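Local coordinates for DUF115 domain-containing protein (Magnetospirillum magneticum AMB-1, PDB 5MU5) that is a Maf-family glycosyltransferase involved in flagella formation and probably attaches sugars to flagellin, at residues 137-141 against 142-146; 351-354 against 355-359. All coordinates share one frame; numbering follows the deposited sequence.

Overall arrangement
Contact 1 comes first along the chain and is complete before contact 2 begins. Residues 137-146 lie in the range of the Maf N-terminal domain, where helix 134-142 ends and the chain turns into strand 146-150 of a four-stranded parallel sheet. Residues 351-359 lie in the MptE-like range, in the loop between strands 346-350 and 363-367, neighbours in a larger mixed sheet. The two share no helix or strand. The centres of contact 1 and contact 2 are about 51 Å apart, on opposite sides of the chain's centre. The nearest atoms of contact 1 and contact 2 are about 34 Å apart. Each therefore shapes a local connection in its own alpha/beta unit of this elongated glycosyltransferase.

Contact 1 of 2, residues 137-141 against 142-146; sequences ILLEQ and DNPAG
L138 and L139 hold D142 and N143 through backbone bonds, and the chain then breaks out of the helix. D142 N donates to L138 O at 3.0 Å with an N-H...O angle of 163°. N143 N donates to L139 O at 2.8 Å, but this bond is more bent, at 144°. Both are i to i+4 bonds and make the last turn of the helix. N143 then takes a positive phi, in the left-handed helical region, which asparagine tolerates well. P144 follows and has no N-H to offer back to the helix, so the closing bond of a Schellman motif cannot form.

The apolar contact is between L139 and P144. The methyl L139 CD2 sits 3.8 Å from P144 CG and 4.0 Å from P144 CD. The two side chains meet at about a right angle. In L139 a chi1 of -65° sets CG beside the backbone N, and the P144 ring is brought alongside the CD2 branch once the chain has turned at N143. P144 also packs on M124 of strand 123-127.

The polar ends of Q141 and D142 are bound by residues outside the turn. D142 CB lies 3.7 Å from L138 O, while its carboxylate forms salt bridges to R79 through OD1 and to R211 through OD2. Q141 OE1 also bonds R211, and Q141 NE2 bonds A69 O. With an alanine at the D142 position, R79 and R211 would probably lose the carboxylate that both of them bind.

The helix thus ends at a residue in the left-handed helical region, followed by proline. This end forms the helix-to-strand joint of a beta-alpha-beta crossover, in which helix 134-142 links the adjacent parallel strands 123-127 and 146-150.

Contact 2 of 2, residues 351-354 against 355-359; sequences NTVD and PRVRD
An Asx turn and a beta turn overlap at D354, P355, R356 and V357. In the Asx turn, R356 N donates to D354 OD1 at 3.0 Å, approaching on the anti side of the carboxylate. In the beta turn, V357 N donates to D354 O at 3.0 Å. This bond is straight at hydrogen (164°), but the donor stands above the carbonyl plane. P355 and R356 have the helical backbone angles of a type I turn.

The R356 side chain adds a salt bridge to the same carboxylate. R356 NE meets D354 OD1 at 2.8 Å and R356 NH2 meets D354 OD2 at 3.0 Å, both on the syn side. This is a side-on grip by two nitrogens. Both oxygens lie close to the guanidinium plane, yet the two flat groups are turned 32° against each other. D354 OD1 thus takes two donors from one residue. D354 CG is anti to the backbone N (chi1 -165°), which places the carboxylate beside its own carbonyl carbon and over the turn. The R356 chain bends at chi3 to bring NE back to it.

The turn lies in the connection between the parallel strands 346-350 and 363-367 of the large mixed sheet. Helix 242-257 packs against P355, and its N255 bonds V353 O. Y330 of helix 327-340 touches D354, R356 and V357.

Apolar contacts are lighter. V357 CG2 lies 4.0 Å from D354 CB, and V353 CG2 lies 4.4 Å from V357 CB.

Contact 1 of 2, residues 137-141 against 142-146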
ATOM      1  N   ILE A 137       8.725 -32.739   3.894  1.00 48.97           N
ATOM      2  CA  ILE A 137       9.360 -32.739   2.568  1.00 49.79           C
ATOM      3  C   ILE A 137       9.554 -31.330   1.991  1.00 46.34           C
ATOM      4  O   ILE A 137      10.636 -31.000   1.528  1.00 46.47           O
ATOM      5  CB  ILE A 137       8.562 -33.605   1.562  1.00 52.30           C
ATOM      6  CG1 ILE A 137       8.540 -35.066   2.024  1.00 53.70           C
ATOM      7  CG2 ILE A 137       9.177 -33.514   0.161  1.00 53.25           C
ATOM      8  CD1 ILE A 137       7.500 -35.935   1.339  1.00 55.32           C
ATOM      9  N   LEU A 138       8.512 -30.504   2.026  1.00 44.17           N
ATOM     10  CA  LEU A 138       8.590 -29.137   1.496  1.00 45.40           C
ATOM     11  C   LEU A 138       9.617 -28.294   2.270  1.00 44.10           C
ATOM     12  O   LEU A 138      10.352 -27.508   1.692  1.00 42.29           O
ATOM     13  CB  LEU A 138       7.206 -28.455   1.548  1.00 45.56           C
ATOM     14  CG  LEU A 138       6.049 -29.068   0.741  1.00 46.70           C
ATOM     15  CD1 LEU A 138       4.710 -28.404   1.080  1.00 47.98           C
ATOM     16  CD2 LEU A 138       6.319 -28.936  -0.737  1.00 46.98           C
ATOM     17  N   LEU A 139       9.673 -28.487   3.583  1.00 45.50           N
ATOM     18  CA  LEU A 139      10.610 -27.756   4.435  1.00 46.03           C
ATOM     19  C   LEU A 139      12.044 -28.120   4.140  1.00 46.86           C
ATOM     20  O   LEU A 139      12.902 -27.243   4.036  1.00 44.17           O
ATOM     21  CB  LEU A 139      10.299 -28.008   5.914  1.00 46.34           C
ATOM     22  CG  LEU A 139       8.926 -27.455   6.325  1.00 47.69           C
ATOM     23  CD1 LEU A 139       8.568 -27.887   7.743  1.00 49.45           C
ATOM     24  CD2 LEU A 139       8.843 -25.941   6.175  1.00 46.67           C
ATOM     25  N   GLU A 140      12.296 -29.414   3.974  1.00 49.55           N
ATOM     26  CA  GLU A 140      13.633 -29.898   3.643  1.00 55.34           C
ATOM     27  C   GLU A 140      14.097 -29.400   2.265  1.00 53.64           C
ATOM     28  O   GLU A 140      15.261 -29.085   2.083  1.00 51.99           O
ATOM     29  CB  GLU A 140      13.673 -31.437   3.713  1.00 61.80           C
ATOM     30  CG  GLU A 140      15.076 -32.034   3.703  1.00 69.63           C
ATOM     31  CD  GLU A 140      15.734 -32.024   2.328  1.00 78.08           C
ATOM     32  OE1 GLU A 140      15.032 -32.204   1.298  1.00 84.17           O
ATOM     33  OE2 GLU A 140      16.969 -31.842   2.275  1.00 87.09           O
ATOM     34  N   GLN A 141      13.180 -29.314   1.303  1.00 52.70           N
ATOM     35  CA  GLN A 141      13.525 -28.853  -0.034  1.00 49.85           C
ATOM     36  C   GLN A 141      13.860 -27.369  -0.061  1.00 49.66           C
ATOM     37  O   GLN A 141      14.897 -26.975  -0.575  1.00 49.99           O
ATOM     38  CB  GLN A 141      12.375 -29.123  -1.009  1.00 50.25           C
ATOM     39  CG  GLN A 141      12.114 -30.603  -1.306  1.00 49.72           C
ATOM     40  CD  GLN A 141      10.806 -30.825  -2.048  1.00 48.96           C
ATOM     41  OE1 GLN A 141       9.891 -30.016  -1.952  1.00 48.66           O
ATOM     42  NE2 GLN A 141      10.708 -31.919  -2.783  1.00 50.42           N
ATOM     43  N   ASP A 142      12.990 -26.547   0.513  1.00 50.29           N
ATOM     44  CA  ASP A 142      13.106 -25.093   0.386  1.00 50.18           C
ATOM     45  C   ASP A 142      13.700 -24.341   1.567  1.00 49.18           C
ATOM     46  O   ASP A 142      14.199 -23.232   1.389  1.00 47.10           O
ATOM     47  CB  ASP A 142      11.728 -24.505   0.091  1.00 52.79           C
ATOM     48  CG  ASP A 142      11.171 -24.962  -1.245  1.00 54.95           C
ATOM     49  OD1 ASP A 142      11.932 -25.024  -2.234  1.00 61.79           O
ATOM     50  OD2 ASP A 142       9.968 -25.250  -1.316  1.00 57.01           O
ATOM     51  N   ASN A 143      13.629 -24.915   2.764  1.00 48.83           N
ATOM     52  CA  ASN A 143      14.052 -24.224   3.981  1.00 45.87           C
ATOM     53  C   ASN A 143      13.548 -22.757   4.019  1.00 43.13           C
ATOM     54  O   ASN A 143      14.330 -21.808   4.088  1.00 39.03           O
ATOM     55  CB  ASN A 143      15.559 -24.311   4.108  1.00 47.98           C
ATOM     56  CG  ASN A 143      16.059 -23.827   5.456  1.00 53.14           C
ATOM     57  OD1 ASN A 143      15.534 -24.206   6.514  1.00 54.82           O
ATOM     58  ND2 ASN A 143      17.093 -22.988   5.431  1.00 54.64           N
ATOM     59  N   PRO A 144      12.221 -22.573   3.932  1.00 39.66           N
ATOM     60  CA  PRO A 144      11.675 -21.236   3.879  1.00 39.25           C
ATOM     61  C   PRO A 144      11.860 -20.487   5.196  1.00 38.26           C
ATOM     62  O   PRO A 144      12.001 -21.101   6.227  1.00 36.85           O
ATOM     63  CB  PRO A 144      10.187 -21.482   3.603  1.00 40.15           C
ATOM     64  CG  PRO A 144       9.924 -22.815   4.219  1.00 40.23           C
ATOM     65  CD  PRO A 144      11.166 -23.596   3.913  1.00 40.84           C
ATOM     66  N   ALA A 145      11.905 -19.166   5.134  1.00 36.56           N
ATOM     67  CA  ALA A 145      12.009 -18.340   6.315  1.00 35.33           C
ATOM     68  C   ALA A 145      10.607 -17.920   6.769  1.00 34.38           C
ATOM     69  O   ALA A 145      10.418 -17.628   7.928  1.00 35.14           O
ATOM     70  CB  ALA A 145      12.832 -17.109   6.001  1.00 35.79           C
ATOM     71  N   GLY A 146       9.663 -17.840   5.828  1.00 33.67           N
ATOM     72  CA  GLY A 146       8.275 -17.451   6.078  1.00 33.60           C
ATOM     73  C   GLY A 146       7.372 -18.594   5.639  1.00 35.41           C
ATOM     74  O   GLY A 146       7.475 -19.081   4.513  1.00 33.45           O
TER

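Contact 2 of 2, residues 351-354 against 355-359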
ATOM      1  N   ASN A 351       0.464  18.957   2.611  1.00 35.30           N
ATOM      2  CA  ASN A 351       1.692  19.626   2.998  1.00 37.47           C
ATOM      3  C   ASN A 351       2.810  19.496   1.972  1.00 39.25           C
ATOM      4  O   ASN A 351       3.777  20.256   2.010  1.00 37.50           O
ATOM      5  CB  ASN A 351       2.182  19.150   4.369  1.00 39.99           C
ATOM      6  CG  ASN A 351       2.439  17.650   4.437  1.00 41.73           C
ATOM      7  OD1 ASN A 351       1.581  16.812   4.088  1.00 41.62           O
ATOM      8  ND2 ASN A 351       3.621  17.299   4.939  1.00 44.84           N
ATOM      9  N   THR A 352       2.663  18.557   1.037  1.00 39.13           N
ATOM     10  CA  THR A 352       3.668  18.339   0.015  1.00 39.30           C
ATOM     11  C   THR A 352       3.372  19.009  -1.320  1.00 40.08           C
ATOM     12  O   THR A 352       4.066  18.742  -2.281  1.00 40.56           O
ATOM     13  CB  THR A 352       3.837  16.846  -0.254  1.00 40.96           C
ATOM     14  OG1 THR A 352       2.602  16.332  -0.723  1.00 38.13           O
ATOM     15  CG2 THR A 352       4.278  16.105   1.030  1.00 40.09           C
ATOM     16  N   VAL A 353       2.363  19.875  -1.408  1.00 39.18           N
ATOM     17  CA  VAL A 353       2.140  20.572  -2.672  1.00 37.91           C
ATOM     18  C   VAL A 353       3.300  21.528  -2.962  1.00 40.03           C
ATOM     19  O   VAL A 353       4.045  21.931  -2.050  1.00 40.49           O
ATOM     20  CB  VAL A 353       0.803  21.338  -2.722  1.00 37.54           C
ATOM     21  CG1 VAL A 353      -0.347  20.369  -2.505  1.00 36.84           C
ATOM     22  CG2 VAL A 353       0.763  22.517  -1.736  1.00 37.15           C
ATOM     23  N   ASP A 354       3.458  21.896  -4.228  1.00 40.90           N
ATOM     24  CA  ASP A 354       4.545  22.799  -4.599  1.00 43.62           C
ATOM     25  C   ASP A 354       4.526  24.076  -3.728  1.00 41.94           C
ATOM     26  O   ASP A 354       3.508  24.717  -3.612  1.00 43.30           O
ATOM     27  CB  ASP A 354       4.460  23.147  -6.088  1.00 46.15           C
ATOM     28  CG  ASP A 354       5.755  23.789  -6.628  1.00 48.23           C
ATOM     29  OD1 ASP A 354       5.986  24.993  -6.360  1.00 44.92           O
ATOM     30  OD2 ASP A 354       6.519  23.082  -7.336  1.00 46.01           O
ATOM     31  N   PRO A 355       5.659  24.456  -3.127  1.00 44.01           N
ATOM     32  CA  PRO A 355       5.683  25.670  -2.287  1.00 44.13           C
ATOM     33  C   PRO A 355       5.196  26.940  -2.959  1.00 44.35           C
ATOM     34  O   PRO A 355       4.727  27.837  -2.269  1.00 43.46           O
ATOM     35  CB  PRO A 355       7.160  25.835  -1.936  1.00 44.85           C
ATOM     36  CG  PRO A 355       7.735  24.483  -2.069  1.00 45.60           C
ATOM     37  CD  PRO A 355       6.970  23.785  -3.156  1.00 44.16           C
ATOM     38  N   ARG A 356       5.311  27.019  -4.283  1.00 47.08           N
ATOM     39  CA  ARG A 356       4.872  28.210  -5.038  1.00 49.37           C
ATOM     40  C   ARG A 356       3.358  28.345  -5.133  1.00 50.69           C
ATOM     41  O   ARG A 356       2.854  29.368  -5.583  1.00 52.51           O
ATOM     42  CB  ARG A 356       5.447  28.187  -6.460  1.00 48.49           C
ATOM     43  CG  ARG A 356       6.961  28.279  -6.503  1.00 46.01           C
ATOM     44  CD  ARG A 356       7.472  27.991  -7.890  1.00 46.20           C
ATOM     45  NE  ARG A 356       7.340  26.580  -8.224  1.00 47.76           N
ATOM     46  CZ  ARG A 356       7.811  26.018  -9.336  1.00 49.51           C
ATOM     47  NH1 ARG A 356       8.429  26.741 -10.257  1.00 53.63           N
ATOM     48  NH2 ARG A 356       7.662  24.730  -9.537  1.00 50.03           N
ATOM     49  N   VAL A 357       2.636  27.304  -4.737  1.00 50.93           N
ATOM     50  CA  VAL A 357       1.177  27.342  -4.764  1.00 53.59           C
ATOM     51  C   VAL A 357       0.659  28.424  -3.825  1.00 54.98           C
ATOM     52  O   VAL A 357      -0.352  29.048  -4.106  1.00 54.09           O
ATOM     53  CB  VAL A 357       0.566  25.971  -4.380  1.00 52.06           C
ATOM     54  CG1 VAL A 357      -0.938  26.057  -4.263  1.00 54.58           C
ATOM     55  CG2 VAL A 357       0.921  24.922  -5.420  1.00 51.61           C
ATOM     56  N   ARG A 358       1.375  28.640  -2.725  1.00 61.98           N
ATOM     57  CA  ARG A 358       1.007  29.626  -1.724  1.00 65.25           C
ATOM     58  C   ARG A 358       0.819  31.013  -2.326  1.00 67.65           C
ATOM     59  O   ARG A 358      -0.197  31.667  -2.058  1.00 71.13           O
ATOM     60  CB  ARG A 358       2.049  29.678  -0.598  1.00 67.79           C
ATOM     61  CG  ARG A 358       1.602  30.559   0.563  1.00 75.34           C
ATOM     62  CD  ARG A 358       1.830  29.885   1.901  1.00 80.66           C
ATOM     63  NE  ARG A 358       3.156  30.152   2.446  1.00 86.19           N
ATOM     64  CZ  ARG A 358       3.887  29.279   3.134  1.00 87.58           C
ATOM     65  NH1 ARG A 358       3.453  28.032   3.328  1.00 82.80           N
ATOM     66  NH2 ARG A 358       5.082  29.644   3.592  1.00 88.56           N
ATOM     67  N   ASP A 359       1.785  31.428  -3.150  1.00 65.73           N
ATOM     68  CA  ASP A 359       1.773  32.735  -3.830  1.00 63.78           C
ATOM     69  C   ASP A 359       0.489  33.031  -4.606  1.00 59.42           C
ATOM     70  O   ASP A 359       0.105  34.173  -4.732  1.00 63.47           O
ATOM     71  CB  ASP A 359       2.912  32.838  -4.850  1.00 68.07           C
ATOM     72  CG  ASP A 359       4.289  32.566  -4.259  1.00 70.98           C
ATOM     73  OD1 ASP A 359       4.477  32.711  -3.032  1.00 73.05           O
ATOM     74  OD2 ASP A 359       5.192  32.207  -5.055  1.00 70.55           O
TER